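Local structure of GTPase subunit of restriction endonuclease (Thermococcus gammatolerans, 6P0F) at residues Ser47-Glu58 / Asn120-Pro131. The protein probably recognises DNA as the N-terminal, YTH-type domain of McrB, the GTPase subunit of a restriction endonuclease. Numbering follows the deposited sequence.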
ATOM      1  N   SER A  47     -10.624   9.659  -8.323  1.00 32.39           N
ATOM      2  CA  SER A  47     -10.633  11.068  -8.701  1.00 31.65           C
ATOM      3  C   SER A  47     -10.478  11.245 -10.209  1.00 32.02           C
ATOM      4  O   SER A  47     -11.031  12.192 -10.776  1.00 36.35           O
ATOM      5  CB  SER A  47      -9.526  11.803  -7.934  1.00 37.22           C
ATOM      6  OG  SER A  47      -9.481  13.173  -8.269  1.00 54.31           O
ATOM      7  N   ASP A  48      -9.776  10.340 -10.886  1.00 25.92           N
ATOM      8  CA  ASP A  48      -9.807  10.289 -12.344  1.00 26.77           C
ATOM      9  C   ASP A  48      -9.563   8.843 -12.748  1.00 30.85           C
ATOM     10  O   ASP A  48     -10.467   8.148 -13.223  1.00 32.52           O
ATOM     11  CB  ASP A  48      -8.805  11.260 -12.986  1.00 29.09           C
ATOM     12  CG  ASP A  48      -7.453  11.336 -12.268  1.00 35.61           C
ATOM     13  OD1 ASP A  48      -6.789  10.298 -12.087  1.00 33.86           O
ATOM     14  OD2 ASP A  48      -7.002  12.474 -11.933  1.00 34.10           O
ATOM     15  N   VAL A  49      -8.346   8.377 -12.551  1.00 25.09           N
ATOM     16  CA  VAL A  49      -8.051   6.948 -12.628  1.00 18.28           C
ATOM     17  C   VAL A  49      -8.164   6.397 -11.214  1.00 22.94           C
ATOM     18  O   VAL A  49      -8.291   7.162 -10.246  1.00 26.14           O
ATOM     19  CB  VAL A  49      -6.678   6.699 -13.262  1.00 27.67           C
ATOM     20  CG1 VAL A  49      -6.638   7.373 -14.643  1.00 28.81           C
ATOM     21  CG2 VAL A  49      -5.600   7.213 -12.400  1.00 30.52           C
ATOM     22  N   CYS A  50      -8.135   5.082 -11.079  1.00 19.57           N
ATOM     23  CA  CYS A  50      -8.255   4.423  -9.790  1.00 19.39           C
ATOM     24  C   CYS A  50      -6.916   3.835  -9.361  1.00 20.55           C
ATOM     25  O   CYS A  50      -6.184   3.269 -10.172  1.00 19.39           O
ATOM     26  CB  CYS A  50      -9.282   3.288  -9.821  1.00 20.48           C
ATOM     27  SG  CYS A  50     -10.930   3.787 -10.369  1.00 23.00           S
ATOM     28  N   TYR A  51      -6.629   3.944  -8.071  1.00 16.94           N
ATOM     29  CA  TYR A  51      -5.404   3.405  -7.492  1.00 15.66           C
ATOM     30  C   TYR A  51      -5.784   2.434  -6.390  1.00 18.78           C
ATOM     31  O   TYR A  51      -6.565   2.775  -5.508  1.00 18.98           O
ATOM     32  CB  TYR A  51      -4.528   4.509  -6.899  1.00 18.10           C
ATOM     33  CG  TYR A  51      -4.085   5.518  -7.921  1.00 18.24           C
ATOM     34  CD1 TYR A  51      -2.995   5.262  -8.736  1.00 17.81           C
ATOM     35  CD2 TYR A  51      -4.771   6.701  -8.088  1.00 22.18           C
ATOM     36  CE1 TYR A  51      -2.601   6.147  -9.702  1.00 19.14           C
ATOM     37  CE2 TYR A  51      -4.368   7.626  -9.055  1.00 22.27           C
ATOM     38  CZ  TYR A  51      -3.273   7.335  -9.850  1.00 24.90           C
ATOM     39  OH  TYR A  51      -2.829   8.210 -10.820  1.00 27.59           O
ATOM     40  N   PHE A  52      -5.207   1.239  -6.402  1.00 18.12           N
ATOM     41  CA  PHE A  52      -5.591   0.281  -5.378  1.00 17.97           C
ATOM     42  C   PHE A  52      -4.520  -0.796  -5.240  1.00 19.41           C
ATOM     43  O   PHE A  52      -3.728  -1.039  -6.150  1.00 18.11           O
ATOM     44  CB  PHE A  52      -6.972  -0.336  -5.680  1.00 16.58           C
ATOM     45  CG  PHE A  52      -7.050  -1.151  -6.968  1.00 16.10           C
ATOM     46  CD1 PHE A  52      -7.205  -0.527  -8.193  1.00 19.57           C
ATOM     47  CD2 PHE A  52      -6.992  -2.534  -6.944  1.00 21.31           C
ATOM     48  CE1 PHE A  52      -7.274  -1.285  -9.361  1.00 21.40           C
ATOM     49  CE2 PHE A  52      -7.075  -3.265  -8.106  1.00 21.58           C
ATOM     50  CZ  PHE A  52      -7.190  -2.637  -9.302  1.00 23.18           C
ATOM     51  N   TRP A  53      -4.517  -1.421  -4.069  1.00 19.02           N
ATOM     52  CA  TRP A  53      -3.608  -2.500  -3.726  1.00 19.36           C
ATOM     53  C   TRP A  53      -4.438  -3.603  -3.090  1.00 21.11           C
ATOM     54  O   TRP A  53      -5.575  -3.385  -2.690  1.00 22.39           O
ATOM     55  CB  TRP A  53      -2.510  -2.001  -2.791  1.00 18.56           C
ATOM     56  CG  TRP A  53      -1.456  -3.038  -2.533  1.00 20.04           C
ATOM     57  CD1 TRP A  53      -1.114  -3.597  -1.333  1.00 22.12           C
ATOM     58  CD2 TRP A  53      -0.629  -3.675  -3.521  1.00 19.24           C
ATOM     59  NE1 TRP A  53      -0.134  -4.554  -1.515  1.00 22.70           N
ATOM     60  CE2 TRP A  53       0.199  -4.597  -2.843  1.00 23.19           C
ATOM     61  CE3 TRP A  53      -0.511  -3.553  -4.901  1.00 21.68           C
ATOM     62  CZ2 TRP A  53       1.126  -5.407  -3.522  1.00 22.25           C
ATOM     63  CZ3 TRP A  53       0.432  -4.340  -5.560  1.00 24.85           C
ATOM     64  CH2 TRP A  53       1.246  -5.234  -4.857  1.00 24.13           C
ATOM     65  N   GLY A  54      -3.920  -4.827  -3.102  1.00 21.03           N
ATOM     66  CA  GLY A  54      -4.682  -5.946  -2.598  1.00 22.46           C
ATOM     67  C   GLY A  54      -3.785  -6.875  -1.799  1.00 24.94           C
ATOM     68  O   GLY A  54      -2.583  -6.974  -2.053  1.00 22.70           O
ATOM     69  N   ARG A  55      -4.399  -7.555  -0.836  1.00 26.00           N
ATOM     70  CA  ARG A  55      -3.677  -8.479   0.038  1.00 27.40           C
ATOM     71  C   ARG A  55      -4.512  -9.731   0.234  1.00 28.06           C
ATOM     72  O   ARG A  55      -5.713  -9.739  -0.033  1.00 26.23           O
ATOM     73  CB  ARG A  55      -3.381  -7.861   1.401  1.00 25.69           C
ATOM     74  CG  ARG A  55      -2.473  -6.652   1.356  1.00 30.60           C
ATOM     75  CD  ARG A  55      -2.140  -6.156   2.756  1.00 33.21           C
ATOM     76  NE  ARG A  55      -1.405  -7.171   3.490  1.00 37.20           N
ATOM     77  CZ  ARG A  55      -1.898  -7.818   4.534  1.00 41.28           C
ATOM     78  NH1 ARG A  55      -3.124  -7.543   4.973  1.00 39.63           N
ATOM     79  NH2 ARG A  55      -1.164  -8.729   5.138  1.00 39.60           N
ATOM     80  N   SER A  56      -3.844 -10.793   0.739  1.00 31.03           N
ATOM     81  CA  SER A  56      -4.491 -12.067   1.051  1.00 37.46           C
ATOM     82  C   SER A  56      -5.368 -12.026   2.297  1.00 41.29           C
ATOM     83  O   SER A  56      -6.258 -12.873   2.417  1.00 39.56           O
ATOM     84  CB  SER A  56      -3.448 -13.170   1.276  1.00 39.81           C
ATOM     85  OG  SER A  56      -2.432 -13.145   0.292  1.00 46.76           O
ATOM     86  N   LYS A  57      -5.137 -11.091   3.223  1.00 39.51           N
ATOM     87  CA  LYS A  57      -5.901 -11.004   4.462  1.00 39.01           C
ATOM     88  C   LYS A  57      -6.373  -9.581   4.714  1.00 40.76           C
ATOM     89  O   LYS A  57      -5.812  -8.613   4.192  1.00 36.95           O
ATOM     90  CB  LYS A  57      -5.086 -11.426   5.690  1.00 42.28           C
ATOM     91  CG  LYS A  57      -4.500 -12.806   5.644  1.00 47.45           C
ATOM     92  CD  LYS A  57      -3.985 -13.213   7.026  1.00 52.60           C
ATOM     93  CE  LYS A  57      -4.670 -14.492   7.528  1.00 59.67           C
ATOM     94  NZ  LYS A  57      -3.901 -15.737   7.199  1.00 64.37           N
ATOM     95  N   GLU A  58      -7.404  -9.472   5.560  1.00 36.74           N
ATOM     96  CA  GLU A  58      -7.948  -8.193   5.993  1.00 42.26           C
ATOM     97  C   GLU A  58      -7.069  -7.496   7.015  1.00 34.12           C
ATOM     98  O   GLU A  58      -7.226  -6.278   7.223  1.00 37.62           O
ATOM     99  CB  GLU A  58      -9.335  -8.418   6.599  1.00 45.47           C
ATOM    100  CG  GLU A  58     -10.188  -7.177   6.730  1.00 53.34           C
ATOM    101  CD  GLU A  58     -11.624  -7.525   7.085  1.00 61.86           C
ATOM    102  OE1 GLU A  58     -12.553  -7.027   6.398  1.00 63.09           O
ATOM    103  OE2 GLU A  58     -11.812  -8.320   8.034  1.00 62.11           O
ATOM    104  N   ASN A 120      -5.482 -14.100  -5.774  1.00 34.49           N
ATOM    105  CA  ASN A 120      -5.104 -14.312  -4.382  1.00 33.94           C
ATOM    106  C   ASN A 120      -5.342 -13.079  -3.508  1.00 39.92           C
ATOM    107  O   ASN A 120      -5.528 -13.206  -2.293  1.00 40.69           O
ATOM    108  CB  ASN A 120      -3.620 -14.682  -4.284  1.00 42.69           C
ATOM    109  CG  ASN A 120      -3.301 -16.054  -4.860  1.00 50.86           C
ATOM    110  OD1 ASN A 120      -4.202 -16.845  -5.161  1.00 47.77           O
ATOM    111  ND2 ASN A 120      -2.009 -16.339  -5.023  1.00 51.57           N
ATOM    112  N   PHE A 121      -5.321 -11.886  -4.095  1.00 30.86           N
ATOM    113  CA  PHE A 121      -5.170 -10.644  -3.332  1.00 28.24           C
ATOM    114  C   PHE A 121      -6.502  -9.902  -3.217  1.00 30.18           C
ATOM    115  O   PHE A 121      -6.657  -8.739  -3.634  1.00 29.82           O
ATOM    116  CB  PHE A 121      -4.107  -9.766  -3.985  1.00 29.20           C
ATOM    117  CG  PHE A 121      -2.804 -10.474  -4.221  1.00 31.11           C
ATOM    118  CD1 PHE A 121      -2.025 -10.853  -3.160  1.00 32.10           C
ATOM    119  CD2 PHE A 121      -2.380 -10.780  -5.497  1.00 33.72           C
ATOM    120  CE1 PHE A 121      -0.820 -11.514  -3.360  1.00 38.60           C
ATOM    121  CE2 PHE A 121      -1.188 -11.454  -5.707  1.00 37.93           C
ATOM    122  CZ  PHE A 121      -0.403 -11.808  -4.636  1.00 36.17           C
ATOM    123  N   ARG A 122      -7.463 -10.568  -2.587  1.00 28.45           N
ATOM    124  CA  ARG A 122      -8.845 -10.134  -2.659  1.00 25.67           C
ATOM    125  C   ARG A 122      -9.242  -9.089  -1.614  1.00 23.40           C
ATOM    126  O   ARG A 122     -10.348  -8.553  -1.697  1.00 24.81           O
ATOM    127  CB  ARG A 122      -9.771 -11.348  -2.540  1.00 31.05           C
ATOM    128  CG  ARG A 122      -9.780 -11.996  -1.156  1.00 31.37           C
ATOM    129  CD  ARG A 122     -10.516 -13.341  -1.198  1.00 33.32           C
ATOM    130  NE  ARG A 122     -10.616 -13.923   0.144  1.00 35.54           N
ATOM    131  CZ  ARG A 122     -11.562 -13.613   1.028  1.00 41.34           C
ATOM    132  NH1 ARG A 122     -12.512 -12.737   0.718  1.00 38.92           N
ATOM    133  NH2 ARG A 122     -11.573 -14.192   2.223  1.00 38.75           N
ATOM    134  N   PHE A 123      -8.386  -8.766  -0.657  1.00 23.36           N
ATOM    135  CA  PHE A 123      -8.661  -7.671   0.274  1.00 25.01           C
ATOM    136  C   PHE A 123      -8.066  -6.396  -0.306  1.00 23.10           C
ATOM    137  O   PHE A 123      -6.849  -6.170  -0.250  1.00 24.97           O
ATOM    138  CB  PHE A 123      -8.122  -8.017   1.661  1.00 25.92           C
ATOM    139  CG  PHE A 123      -8.893  -9.133   2.320  1.00 31.03           C
ATOM    140  CD1 PHE A 123     -10.084  -8.878   2.992  1.00 41.36           C
ATOM    141  CD2 PHE A 123      -8.451 -10.440   2.229  1.00 35.74           C
ATOM    142  CE1 PHE A 123     -10.809  -9.909   3.579  1.00 43.54           C
ATOM    143  CE2 PHE A 123      -9.176 -11.477   2.806  1.00 39.92           C
ATOM    144  CZ  PHE A 123     -10.354 -11.208   3.479  1.00 40.55           C
ATOM    145  N   LEU A 124      -8.937  -5.549  -0.862  1.00 24.75           N
ATOM    146  CA  LEU A 124      -8.501  -4.378  -1.601  1.00 23.47           C
ATOM    147  C   LEU A 124      -8.524  -3.127  -0.739  1.00 21.60           C
ATOM    148  O   LEU A 124      -9.426  -2.928   0.084  1.00 25.18           O
ATOM    149  CB  LEU A 124      -9.399  -4.142  -2.825  1.00 21.15           C
ATOM    150  CG  LEU A 124      -9.675  -5.302  -3.777  1.00 22.17           C
ATOM    151  CD1 LEU A 124     -10.524  -4.798  -4.947  1.00 24.76           C
ATOM    152  CD2 LEU A 124      -8.375  -5.896  -4.269  1.00 25.34           C
HETATM  153  N   MSE A 125      -7.574  -2.244  -1.007  1.00 19.78           N
HETATM  154  CA  MSE A 125      -7.560  -0.904  -0.407  1.00 20.35           C
HETATM  155  C   MSE A 125      -7.462   0.095  -1.563  1.00 22.99           C
HETATM  156  O   MSE A 125      -6.581  -0.041  -2.418  1.00 20.98           O
HETATM  157  CB  MSE A 125      -6.398  -0.728   0.562  1.00 22.25           C
HETATM  158  CG  MSE A 125      -5.034  -0.837  -0.107  1.00 24.44           C
HETATM  159 SE   MSE A 125      -3.622  -1.073   1.260  1.00 32.09          SE
HETATM  160  CE  MSE A 125      -4.384  -2.613   1.984  1.00 26.12           C
ATOM    161  N   PHE A 126      -8.342   1.089  -1.586  1.00 18.59           N
ATOM    162  CA  PHE A 126      -8.347   2.117  -2.617  1.00 17.74           C
ATOM    163  C   PHE A 126      -7.724   3.403  -2.082  1.00 21.14           C
ATOM    164  O   PHE A 126      -7.907   3.745  -0.914  1.00 22.64           O
ATOM    165  CB  PHE A 126      -9.779   2.381  -3.112  1.00 18.70           C
ATOM    166  CG  PHE A 126     -10.286   1.338  -4.067  1.00 18.96           C
ATOM    167  CD1 PHE A 126     -10.764   0.136  -3.589  1.00 21.92           C
ATOM    168  CD2 PHE A 126     -10.236   1.542  -5.446  1.00 20.24           C
ATOM    169  CE1 PHE A 126     -11.188  -0.871  -4.465  1.00 22.00           C
ATOM    170  CE2 PHE A 126     -10.650   0.558  -6.305  1.00 23.43           C
ATOM    171  CZ  PHE A 126     -11.130  -0.660  -5.799  1.00 23.40           C
ATOM    172  N   PHE A 127      -6.997   4.112  -2.953  1.00 18.12           N
ATOM    173  CA  PHE A 127      -6.394   5.409  -2.662  1.00 21.01           C
ATOM    174  C   PHE A 127      -6.931   6.455  -3.635  1.00 20.69           C
ATOM    175  O   PHE A 127      -6.831   6.274  -4.853  1.00 22.17           O
ATOM    176  CB  PHE A 127      -4.868   5.348  -2.794  1.00 20.02           C
ATOM    177  CG  PHE A 127      -4.222   4.355  -1.898  1.00 17.96           C
ATOM    178  CD1 PHE A 127      -4.059   3.037  -2.304  1.00 19.62           C
ATOM    179  CD2 PHE A 127      -3.773   4.721  -0.646  1.00 23.47           C
ATOM    180  CE1 PHE A 127      -3.472   2.114  -1.484  1.00 21.89           C
ATOM    181  CE2 PHE A 127      -3.186   3.792   0.190  1.00 21.45           C
ATOM    182  CZ  PHE A 127      -3.025   2.488  -0.235  1.00 21.38           C
ATOM    183  N   LYS A 128      -7.455   7.569  -3.117  1.00 22.81           N
ATOM    184  CA  LYS A 128      -8.056   8.550  -4.025  1.00 23.87           C
ATOM    185  C   LYS A 128      -6.991   9.260  -4.855  1.00 27.48           C
ATOM    186  O   LYS A 128      -7.159   9.444  -6.066  1.00 32.09           O
ATOM    187  CB  LYS A 128      -8.886   9.576  -3.264  1.00 27.17           C
ATOM    188  CG  LYS A 128      -9.569  10.565  -4.201  1.00 32.44           C
ATOM    189  CD  LYS A 128     -11.014  10.746  -3.850  1.00 45.53           C
ATOM    190  CE  LYS A 128     -11.160  11.258  -2.456  1.00 34.00           C
ATOM    191  NZ  LYS A 128     -12.472  11.985  -2.280  1.00 41.07           N
ATOM    192  N   LYS A 129      -5.905   9.697  -4.213  1.00 29.53           N
ATOM    193  CA  LYS A 129      -4.764  10.277  -4.920  1.00 30.33           C
ATOM    194  C   LYS A 129      -3.679   9.214  -5.000  1.00 27.67           C
ATOM    195  O   LYS A 129      -3.529   8.416  -4.070  1.00 28.73           O
ATOM    196  CB  LYS A 129      -4.238  11.531  -4.217  1.00 35.20           C
ATOM    197  CG  LYS A 129      -5.303  12.626  -3.988  1.00 46.70           C
ATOM    198  CD  LYS A 129      -5.693  13.354  -5.282  1.00 56.00           C
ATOM    199  CE  LYS A 129      -6.757  14.421  -5.017  1.00 55.64           C
ATOM    200  NZ  LYS A 129      -7.188  15.111  -6.262  1.00 61.54           N
ATOM    201  N   LYS A 130      -2.963   9.166  -6.142  1.00 27.38           N
ATOM    202  CA  LYS A 130      -1.767   8.349  -6.281  1.00 25.59           C
ATOM    203  C   LYS A 130      -0.949   8.499  -5.004  1.00 24.08           C
ATOM    204  O   LYS A 130      -0.677   9.634  -4.586  1.00 21.87           O
ATOM    205  CB  LYS A 130      -0.935   8.766  -7.504  1.00 23.72           C
ATOM    206  CG  LYS A 130       0.244   7.889  -7.781  1.00 26.09           C
ATOM    207  CD  LYS A 130       1.117   8.444  -8.926  1.00 25.67           C
ATOM    208  CE  LYS A 130       2.403   7.659  -9.052  1.00 33.44           C
ATOM    209  NZ  LYS A 130       3.217   8.095 -10.233  1.00 32.01           N
ATOM    210  N   PRO A 131      -0.571   7.406  -4.349  1.00 22.21           N
ATOM    211  CA  PRO A 131       0.364   7.520  -3.221  1.00 19.49           C
ATOM    212  C   PRO A 131       1.570   8.362  -3.606  1.00 21.20           C
ATOM    213  O   PRO A 131       2.132   8.222  -4.691  1.00 22.24           O
ATOM    214  CB  PRO A 131       0.731   6.059  -2.921  1.00 21.06           C
ATOM    215  CG  PRO A 131      -0.495   5.308  -3.263  1.00 22.00           C
ATOM    216  CD  PRO A 131      -1.028   6.009  -4.525  1.00 20.99           C
TER
HETATM  217  O   HOH W   1      -8.182   8.617  -8.157  1.00 32.53           O
HETATM  218  O   HOH W   2      -8.718   5.096  -6.472  1.00 27.41           O
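S47 meets K128 beside the antiparallel pair of strands, its CB 3.9 Å from K128 CG, and one water joins S47 N, V49 O and K128 O. C50 is tied by its disulfide to C46. At Y51 the pairing is half direct, half solvated: F127 N gives a nearly straight bond (173°) to Y51 O, while a water links Y51 N to F127 O. With CG anti to the carbonyl carbon (chi1 -61°), the Y51 ring has K130 N and CB over one face, CB 3.9 Å from its centroid. With an alanine in place of Y51, K130 CB is likely to lose the ring face it rests on, leaving a gap beside the K129-K130 backbone. F52 reverses the roles, laying its CB over the F126 ring, 3.9 Å from the centroid; the two rings, 25° apart, run side by side but are slid so far that they barely overlap. W53 then exchanges two backbone bonds with M125, a selenomethionine whose SE sits at the edge of the five-membered indole ring in a Met-aromatic contact; the indole itself continues into the core against I8, I10 and F73. G54 comes next, its CA 3.2 Å from F123 O, where a side chain would collide with F121 O. R55 N donates to F123 O and F123 N to R55 O, both 2.9 Å, and the R55 guanidinium turns to T59 O. Past the strand, the chain folds over F123: the K57-E58 peptide covers one ring face, E58 N 3.5 Å above the plane, and S56 O approaches the edge. R122 and F123 both oppose R55, the signature of a classic beta bulge, here ending an antiparallel ladder within the mixed central sheet of a YTH-type domain.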